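Local coordinates for alpha-1,6-mannanase (Bacteroides thetaiotaomicron, PDB 4V1S), which probably hydrolyses alpha-1,6-mannosidic linkages in mannans, as a glycoside hydrolase of family 76 from a gut symbiont, at residues Tyr89-Gly94 with Ser100-Ala105; Ser177-Asp180 with Gly186-Phe189; Ala299-Ser304 with Leu309-Tyr314. One frame throughout, in Å; residues are numbered along the deposited sequence.

Contact 1: Tyr89-Gly94 with Ser100-Ala105; sequences YTYTEG and SEWSDA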
loop_
_atom_site.group_PDB
_atom_site.type_symbol
_atom_site.label_atom_id
_atom_site.label_comp_id
_atom_site.label_asym_id
_atom_site.label_seq_id
_atom_site.Cartn_x
_atom_site.Cartn_y
_atom_site.Cartn_z
ATOM N N TYR A 89 -5.148 -3.677 5.619
ATOM C CA TYR A 89 -5.938 -3.212 4.463
ATOM C C TYR A 89 -7.109 -4.176 4.150
ATOM O O TYR A 89 -8.211 -3.760 3.797
ATOM C CB TYR A 89 -5.062 -3.131 3.226
ATOM C CG TYR A 89 -3.988 -2.076 3.184
ATOM C CD1 TYR A 89 -3.873 -1.077 4.153
ATOM C CD2 TYR A 89 -3.065 -2.074 2.121
ATOM C CE1 TYR A 89 -2.826 -0.141 4.079
ATOM C CE2 TYR A 89 -2.071 -1.121 2.011
ATOM C CZ TYR A 89 -1.953 -0.123 2.982
ATOM O OH TYR A 89 -0.962 0.861 2.836
ATOM N N THR A 90 -6.844 -5.471 4.286
ATOM C CA THR A 90 -7.837 -6.492 3.964
ATOM C C THR A 90 -9.001 -6.446 4.932
ATOM O O THR A 90 -10.173 -6.384 4.533
ATOM C CB THR A 90 -7.217 -7.894 3.976
ATOM O OG1 THR A 90 -6.159 -7.912 3.034
ATOM C CG2 THR A 90 -8.234 -8.929 3.633
ATOM N N TYR A 91 -8.682 -6.431 6.222
ATOM C CA TYR A 91 -9.753 -6.424 7.234
ATOM C C TYR A 91 -10.549 -5.122 7.178
ATOM O O TYR A 91 -11.780 -5.106 7.335
ATOM C CB TYR A 91 -9.191 -6.659 8.636
ATOM C CG TYR A 91 -8.335 -7.896 8.804
ATOM C CD1 TYR A 91 -8.689 -9.110 8.249
ATOM C CD2 TYR A 91 -7.179 -7.854 9.580
ATOM C CE1 TYR A 91 -7.861 -10.219 8.400
ATOM C CE2 TYR A 91 -6.388 -8.969 9.782
ATOM C CZ TYR A 91 -6.746 -10.164 9.234
ATOM O OH TYR A 91 -5.891 -11.265 9.429
ATOM N N THR A 92 -9.854 -4.026 6.955
ATOM C CA THR A 92 -10.522 -2.750 6.774
ATOM C C THR A 92 -11.514 -2.770 5.613
ATOM O O THR A 92 -12.669 -2.379 5.773
ATOM C CB THR A 92 -9.503 -1.650 6.583
ATOM O OG1 THR A 92 -8.680 -1.563 7.759
ATOM C CG2 THR A 92 -10.207 -0.309 6.297
ATOM N N GLU A 93 -11.081 -3.267 4.452
ATOM C CA GLU A 93 -12.002 -3.389 3.327
ATOM C C GLU A 93 -13.147 -4.352 3.644
ATOM O O GLU A 93 -14.286 -4.135 3.214
ATOM C CB GLU A 93 -11.268 -3.814 2.069
ATOM C CG GLU A 93 -12.056 -3.726 0.776
ATOM C CD GLU A 93 -12.286 -2.308 0.240
ATOM O OE1 GLU A 93 -12.150 -1.328 0.991
ATOM O OE2 GLU A 93 -12.631 -2.166 -0.967
ATOM N N GLY A 94 -12.848 -5.398 4.409
ATOM C CA GLY A 94 -13.870 -6.336 4.874
ATOM C C GLY A 94 -15.052 -5.674 5.563
ATOM O O GLY A 94 -16.190 -6.126 5.405
ATOM N N SER A 100 -19.886 -6.968 10.986
ATOM C CA SER A 100 -19.871 -7.985 12.037
ATOM C C SER A 100 -18.841 -9.087 11.780
ATOM O O SER A 100 -18.235 -9.589 12.724
ATOM C CB SER A 100 -21.283 -8.551 12.273
ATOM O OG SER A 100 -21.866 -9.047 11.079
ATOM N N GLU A 101 -18.623 -9.461 10.518
ATOM C CA GLU A 101 -17.625 -10.490 10.208
ATOM C C GLU A 101 -16.191 -10.003 10.416
ATOM O O GLU A 101 -15.329 -10.822 10.662
ATOM C CB GLU A 101 -17.761 -11.037 8.777
ATOM C CG GLU A 101 -17.097 -12.416 8.606
ATOM C CD GLU A 101 -17.374 -13.118 7.272
ATOM O OE1 GLU A 101 -18.335 -12.739 6.565
ATOM O OE2 GLU A 101 -16.628 -14.071 6.932
ATOM N N TRP A 102 -15.938 -8.702 10.259
ATOM C CA TRP A 102 -14.559 -8.198 10.159
ATOM C C TRP A 102 -14.093 -7.259 11.250
ATOM O O TRP A 102 -12.910 -6.997 11.334
ATOM C CB TRP A 102 -14.305 -7.578 8.769
ATOM C CG TRP A 102 -14.449 -8.635 7.738
ATOM C CD1 TRP A 102 -15.524 -8.831 6.940
ATOM C CD2 TRP A 102 -13.552 -9.720 7.477
ATOM N NE1 TRP A 102 -15.348 -9.928 6.164
ATOM C CE2 TRP A 102 -14.159 -10.521 6.483
ATOM C CE3 TRP A 102 -12.294 -10.092 7.985
ATOM C CZ2 TRP A 102 -13.557 -11.675 5.967
ATOM C CZ3 TRP A 102 -11.690 -11.240 7.483
ATOM C CH2 TRP A 102 -12.326 -12.015 6.461
ATOM N N SER A 103 -15.005 -6.752 12.079
ATOM C CA SER A 103 -14.615 -5.759 13.070
ATOM C C SER A 103 -13.624 -6.304 14.078
ATOM O O SER A 103 -12.644 -5.634 14.429
ATOM C CB SER A 103 -15.853 -5.196 13.772
ATOM O OG SER A 103 -16.541 -4.371 12.855
ATOM N N ASP A 104 -13.879 -7.506 14.582
ATOM C CA ASP A 104 -12.965 -8.104 15.570
ATOM C C ASP A 104 -11.601 -8.403 14.955
ATOM O O ASP A 104 -10.578 -8.196 15.598
ATOM C CB ASP A 104 -13.538 -9.389 16.164
ATOM C CG ASP A 104 -14.652 -9.148 17.163
ATOM O OD1 ASP A 104 -14.898 -7.996 17.581
ATOM O OD2 ASP A 104 -15.303 -10.148 17.540
ATOM N N ALA A 105 -11.587 -8.885 13.710
ATOM C CA ALA A 105 -10.332 -9.222 13.031
ATOM C C ALA A 105 -9.488 -7.962 12.861
ATOM O O ALA A 105 -8.254 -7.967 13.082
ATOM C CB ALA A 105 -10.606 -9.845 11.669
#

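Contact 2: Ser177-Asp180 with Gly186-Phe189; sequences SGED and GIYF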
loop_
_atom_site.group_PDB
_atom_site.type_symbol
_atom_site.label_atom_id
_atom_site.label_comp_id
_atom_site.label_asym_id
_atom_site.label_seq_id
_atom_site.Cartn_x
_atom_site.Cartn_y
_atom_site.Cartn_z
ATOM N N SER A 177 8.177 13.789 9.908
ATOM C CA SER A 177 9.389 14.185 10.605
ATOM C C SER A 177 10.611 13.792 9.747
ATOM O O SER A 177 11.730 14.239 10.025
ATOM C CB SER A 177 9.514 13.544 11.993
ATOM O OG SER A 177 9.868 12.153 11.951
ATOM N N GLY A 178 10.408 12.973 8.703
ATOM C CA GLY A 178 11.532 12.612 7.816
ATOM C C GLY A 178 11.746 13.609 6.681
ATOM O O GLY A 178 12.648 13.438 5.875
ATOM N N GLU A 179 10.907 14.616 6.608
ATOM C CA GLU A 179 11.015 15.701 5.622
ATOM C C GLU A 179 11.904 16.816 6.174
ATOM O O GLU A 179 11.740 17.277 7.308
ATOM C CB GLU A 179 9.642 16.325 5.313
ATOM C CG GLU A 179 9.660 17.289 4.138
ATOM C CD GLU A 179 8.393 18.098 3.934
ATOM O OE1 GLU A 179 7.420 17.937 4.712
ATOM O OE2 GLU A 179 8.359 18.894 2.959
ATOM N N ASP A 180 12.824 17.266 5.356
ATOM C CA ASP A 180 13.611 18.463 5.671
ATOM C C ASP A 180 14.148 19.018 4.343
ATOM O O ASP A 180 13.815 18.501 3.276
ATOM C CB ASP A 180 14.718 18.201 6.723
ATOM C CG ASP A 180 15.759 17.215 6.238
ATOM O OD1 ASP A 180 15.949 17.103 4.994
ATOM O OD2 ASP A 180 16.398 16.585 7.090
ATOM N N GLY A 186 11.649 16.603 0.281
ATOM C CA GLY A 186 11.582 15.149 0.233
ATOM C C GLY A 186 11.871 14.510 1.574
ATOM O O GLY A 186 12.228 15.185 2.559
ATOM N N ILE A 187 11.698 13.198 1.600
ATOM C CA ILE A 187 11.682 12.419 2.837
ATOM C C ILE A 187 12.676 11.262 2.713
ATOM O O ILE A 187 12.679 10.536 1.730
ATOM C CB ILE A 187 10.252 11.911 3.136
ATOM C CG1 ILE A 187 9.328 13.105 3.360
ATOM C CG2 ILE A 187 10.206 10.942 4.343
ATOM C CD1 ILE A 187 7.856 12.759 3.475
ATOM N N TYR A 188 13.507 11.105 3.750
ATOM C CA TYR A 188 14.472 10.039 3.813
ATOM C C TYR A 188 13.794 8.686 3.778
ATOM O O TYR A 188 12.677 8.531 4.256
ATOM C CB TYR A 188 15.313 10.124 5.094
ATOM C CG TYR A 188 16.077 11.397 5.262
ATOM C CD1 TYR A 188 17.308 11.595 4.634
ATOM C CD2 TYR A 188 15.560 12.412 6.048
ATOM C CE1 TYR A 188 17.991 12.786 4.799
ATOM C CE2 TYR A 188 16.242 13.597 6.215
ATOM C CZ TYR A 188 17.449 13.771 5.586
ATOM O OH TYR A 188 18.113 14.947 5.758
ATOM N N PHE A 189 14.502 7.670 3.281
ATOM C CA PHE A 189 13.974 6.337 3.388
ATOM C C PHE A 189 13.763 5.908 4.825
ATOM O O PHE A 189 12.719 5.373 5.148
ATOM C CB PHE A 189 14.948 5.364 2.716
ATOM C CG PHE A 189 14.461 3.941 2.636
ATOM C CD1 PHE A 189 13.214 3.644 2.092
ATOM C CD2 PHE A 189 15.225 2.900 3.170
ATOM C CE1 PHE A 189 12.759 2.342 2.051
ATOM C CE2 PHE A 189 14.777 1.580 3.110
ATOM C CZ PHE A 189 13.536 1.304 2.561
HETATM O O HOH W 1 9.308 18.338 0.404
#

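Contact 3: Ala299-Ser304 with Leu309-Tyr314; sequences AKWYNS and LNDPGY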
loop_
_atom_site.group_PDB
_atom_site.type_symbol
_atom_site.label_atom_id
_atom_site.label_comp_id
_atom_site.label_asym_id
_atom_site.label_seq_id
_atom_site.Cartn_x
_atom_site.Cartn_y
_atom_site.Cartn_z
ATOM N N ALA A 299 1.037 0.710 -19.874
ATOM C CA ALA A 299 1.862 0.333 -21.011
ATOM C C ALA A 299 3.091 -0.424 -20.550
ATOM O O ALA A 299 3.501 -1.376 -21.191
ATOM C CB ALA A 299 2.264 1.551 -21.806
ATOM N N LYS A 300 3.700 0.009 -19.439
ATOM C CA LYS A 300 4.944 -0.627 -19.006
ATOM C C LYS A 300 4.705 -2.006 -18.357
ATOM O O LYS A 300 5.426 -2.960 -18.633
ATOM C CB LYS A 300 5.709 0.264 -18.044
ATOM C CG LYS A 300 7.011 -0.340 -17.569
ATOM C CD LYS A 300 7.881 0.661 -16.828
ATOM C CE LYS A 300 9.142 0.010 -16.298
ATOM N NZ LYS A 300 10.136 -0.238 -17.376
ATOM N N TRP A 301 3.704 -2.082 -17.486
ATOM C CA TRP A 301 3.559 -3.209 -16.574
ATOM C C TRP A 301 2.366 -4.119 -16.795
ATOM O O TRP A 301 2.383 -5.236 -16.294
ATOM C CB TRP A 301 3.549 -2.745 -15.116
ATOM C CG TRP A 301 4.860 -2.173 -14.620
ATOM C CD1 TRP A 301 6.015 -2.854 -14.414
ATOM C CD2 TRP A 301 5.122 -0.806 -14.222
ATOM N NE1 TRP A 301 6.996 -2.011 -13.920
ATOM C CE2 TRP A 301 6.474 -0.750 -13.801
ATOM C CE3 TRP A 301 4.357 0.369 -14.195
ATOM C CZ2 TRP A 301 7.078 0.430 -13.371
ATOM C CZ3 TRP A 301 4.972 1.554 -13.772
ATOM C CH2 TRP A 301 6.316 1.567 -13.369
ATOM N N TYR A 302 1.360 -3.671 -17.538
ATOM C CA TYR A 302 0.124 -4.438 -17.628
ATOM C C TYR A 302 -0.045 -5.108 -18.965
ATOM O O TYR A 302 -0.035 -4.441 -19.991
ATOM C CB TYR A 302 -1.069 -3.539 -17.363
ATOM C CG TYR A 302 -2.414 -4.255 -17.342
ATOM C CD1 TYR A 302 -2.612 -5.422 -16.558
ATOM C CD2 TYR A 302 -3.472 -3.776 -18.060
ATOM C CE1 TYR A 302 -3.841 -6.040 -16.502
ATOM C CE2 TYR A 302 -4.736 -4.371 -17.986
ATOM C CZ TYR A 302 -4.921 -5.504 -17.231
ATOM O OH TYR A 302 -6.152 -6.163 -17.197
ATOM N N ASN A 303 -0.219 -6.425 -18.951
ATOM C CA ASN A 303 -0.637 -7.156 -20.162
ATOM C C ASN A 303 -2.161 -7.229 -20.068
ATOM O O ASN A 303 -2.712 -8.028 -19.301
ATOM C CB ASN A 303 0.000 -8.526 -20.191
ATOM C CG ASN A 303 -0.481 -9.396 -21.350
ATOM O OD1 ASN A 303 -1.548 -9.191 -21.906
ATOM N ND2 ASN A 303 0.326 -10.393 -21.698
ATOM N N SER A 304 -2.852 -6.423 -20.870
ATOM C CA SER A 304 -4.302 -6.357 -20.786
ATOM C C SER A 304 -5.001 -7.580 -21.387
ATOM O O SER A 304 -6.213 -7.787 -21.204
ATOM C CB SER A 304 -4.804 -5.098 -21.444
ATOM O OG SER A 304 -4.851 -5.218 -22.823
ATOM N N LEU A 309 0.472 -8.597 -14.403
ATOM C CA LEU A 309 1.186 -7.381 -14.006
ATOM C C LEU A 309 2.655 -7.713 -13.742
ATOM O O LEU A 309 2.982 -8.498 -12.859
ATOM C CB LEU A 309 0.539 -6.753 -12.774
ATOM C CG LEU A 309 -0.745 -5.974 -13.069
ATOM C CD1 LEU A 309 -1.634 -5.858 -11.840
ATOM C CD2 LEU A 309 -0.413 -4.580 -13.634
ATOM N N ASN A 310 3.532 -7.121 -14.540
ATOM C CA ASN A 310 4.932 -7.527 -14.590
ATOM C C ASN A 310 5.813 -6.799 -13.562
ATOM O O ASN A 310 6.775 -6.103 -13.900
ATOM C CB ASN A 310 5.471 -7.296 -16.001
ATOM C CG ASN A 310 6.752 -8.043 -16.273
ATOM O OD1 ASN A 310 7.095 -8.998 -15.592
ATOM N ND2 ASN A 310 7.443 -7.637 -17.324
ATOM N N ASP A 311 5.495 -7.019 -12.285
ATOM C CA ASP A 311 6.263 -6.475 -11.179
ATOM C C ASP A 311 5.955 -7.350 -9.960
ATOM O O ASP A 311 5.026 -8.180 -9.974
ATOM C CB ASP A 311 5.852 -5.013 -10.914
ATOM C CG ASP A 311 7.043 -4.017 -10.819
ATOM O OD1 ASP A 311 8.174 -4.312 -11.309
ATOM O OD2 ASP A 311 6.801 -2.891 -10.289
ATOM N N PRO A 312 6.685 -7.123 -8.863
ATOM C CA PRO A 312 6.299 -7.773 -7.605
ATOM C C PRO A 312 4.869 -7.417 -7.238
ATOM O O PRO A 312 4.448 -6.254 -7.413
ATOM C CB PRO A 312 7.284 -7.185 -6.579
ATOM C CG PRO A 312 8.486 -6.781 -7.411
ATOM C CD PRO A 312 7.888 -6.286 -8.695
ATOM N N GLY A 313 4.115 -8.398 -6.749
ATOM C CA GLY A 313 2.730 -8.130 -6.357
ATOM C C GLY A 313 2.563 -7.061 -5.302
ATOM O O GLY A 313 1.656 -6.252 -5.389
ATOM N N TYR A 314 3.464 -7.064 -4.326
ATOM C CA TYR A 314 3.459 -6.093 -3.266
ATOM C C TYR A 314 3.766 -4.673 -3.746
ATOM O O TYR A 314 3.652 -3.731 -2.951
ATOM C CB TYR A 314 4.369 -6.496 -2.095
ATOM C CG TYR A 314 5.774 -6.849 -2.485
ATOM C CD1 TYR A 314 6.666 -5.879 -2.933
ATOM C CD2 TYR A 314 6.188 -8.149 -2.497
ATOM C CE1 TYR A 314 7.947 -6.207 -3.331
ATOM C CE2 TYR A 314 7.488 -8.482 -2.862
ATOM C CZ TYR A 314 8.357 -7.499 -3.277
ATOM O OH TYR A 314 9.630 -7.804 -3.684
HETATM O O HOH W 2 7.262 -5.139 -18.152
HETATM O O HOH W 3 9.577 -2.485 -12.621
#

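Contact 1: Tyr89-Gly94 with Ser100-Ala105
The indole of W102, its five-membered ring lying over G94, spends its NE1 on the hydroxyl of Y47, an oxygen that also bonds OE1 of E101, the residue before W102 on helix 99-114. Polar gripping of the ring thus comes from helix 46-61, while helix 81-97 offers it the bare backbone of G94. G94 CA stands over the ring face, 3.9 Å from its centroid and 24° off the normal, a CH-pi contact. G94 O comes within 3.2 Å of W102 CD1. A side chain could not be fitted at this glycine: a modelled CB would sit 2.6 Å from W102 CG. With CG anti to its own carbonyl carbon (chi1 -63°), the tryptophan lays its ring against the facing helix and sends the benzo carbon CE3 toward Y91 CD1. They meet at 3.7 Å, the two side chains crossing at about a right angle. The helices are consecutive; the axes of 89-94 and 100-105 approach to 8.3 Å and run 147° apart, roughly antiparallel, in one helical hairpin of the (alpha/alpha)6 barrel expected of this family. The absence of a side chain at G94 is consistent with the close seating of the indole. One turn further on, A105 CB rests over a face of the Y91 phenol, 4.1 Å from the ring centroid, and the same ring also touches L106 and C109. Replacing W102 by an alanine would probably uncover the backbone at G94, leave Y47 without its indole donor and open a gap beside Y91. L54 and K51 of helix 46-61 and M385 of helix 374-394 also touch the W102 side chain. E93, on the same turn as G94, turns its carboxylate away to R386 and N389 of that last helix.

Contact 2: Ser177-Asp180 with Gly186-Phe189
G178 O accepts the amide of Y188 across a single antiparallel bridge, E179 opposite I187 as a non-hydrogen-bonded pair, which closes an irregular loop between helix 162-177 and strand 199-201. This bond is long, 3.3 Å from Y188 N to G178 O, and the donor stands above the carbonyl plane; I187 CA adds a CA-H...O contact to the same oxygen. G186 O takes the matching CA-H...O contact from E179 CA at 3.3 Å, but its hydrogen bond comes from K200 NZ. The amide of G186 is satisfied through water, with G186 N giving to water 1 at 2.9 Å and that water giving to E179 OE2. The extended chain of E179, CG anti to the backbone N (chi1 -170°), carries this carboxylate past G186 to its main partner, R230, whose NE forms a salt bridge with OE2. On the way E179 CB packs on I187 CG1 at 3.8 Å. K200 has further work here: it forms a salt bridge with D180 OD1, which V182 N also bonds, and lies against the Y188 ring as a cation-pi partner. D180 OD2 serves the phenol, accepting from Y188 OH at 2.7 Å through its syn lone pair, with the carboxylate plane turned 86° from the ring.

Contact 3: Ala299-Ser304 with Leu309-Tyr314
W301 and D311 set indole and carboxylate at a slant, their planes 34° apart, with W301 NE1 3.7 Å from D311 OD1. Water 3 bridges them: it lies in the plane of the indole at its edge, accepts the hydrogen bond of W301 NE1 at 2.9 Å and donates to D311 OD1. D311 OD2 is held by S264. The carbonyl of N310 also faces the indole edge, with N310 O 3.4 Å from W301 CD1, while the aliphatic chain of K300 lies over one face. The side chain of Y302 heads the other way. Its CG is anti to the backbone N (chi1 -176°), which brings CD1 against L309 CD2 at 3.8 Å, the two side chains crossing at an angle; W323 meets the same phenol edge-to-face. Between the two side-chain pairs, N310 N gives W301 O a nearly straight bond of 2.8 Å in the carbonyl plane. N310 reaches H360 through OD1, and its ND2 reaches K300 O through water 2. N310 centres an inverse gamma turn, and P312 stands at the N-cap position of helix 313-330: part of the connection from helix 284-301, as in an alpha/alpha barrel.

In the fold
The three contacts follow one another along the chain without overlapping, and each joins segments only five or six residues apart. Contact 1 packs helices 81-97 and 99-114 directly; contact 2 shapes the loop between helix 162-177 and strand 199-201; contact 3 turns helix 284-301 into helix 313-330. Contacts 1 and 2 lie on opposite sides of the chain's centre, their own centres 32 Å apart, and contact 3 is 28 Å from each. None touches another; contacts 1 and 3 come nearest, about 8 Å between closest atoms. They belong to separate parts of what is probably one helical barrel, consistent with the six-hairpin clan of glycosidases.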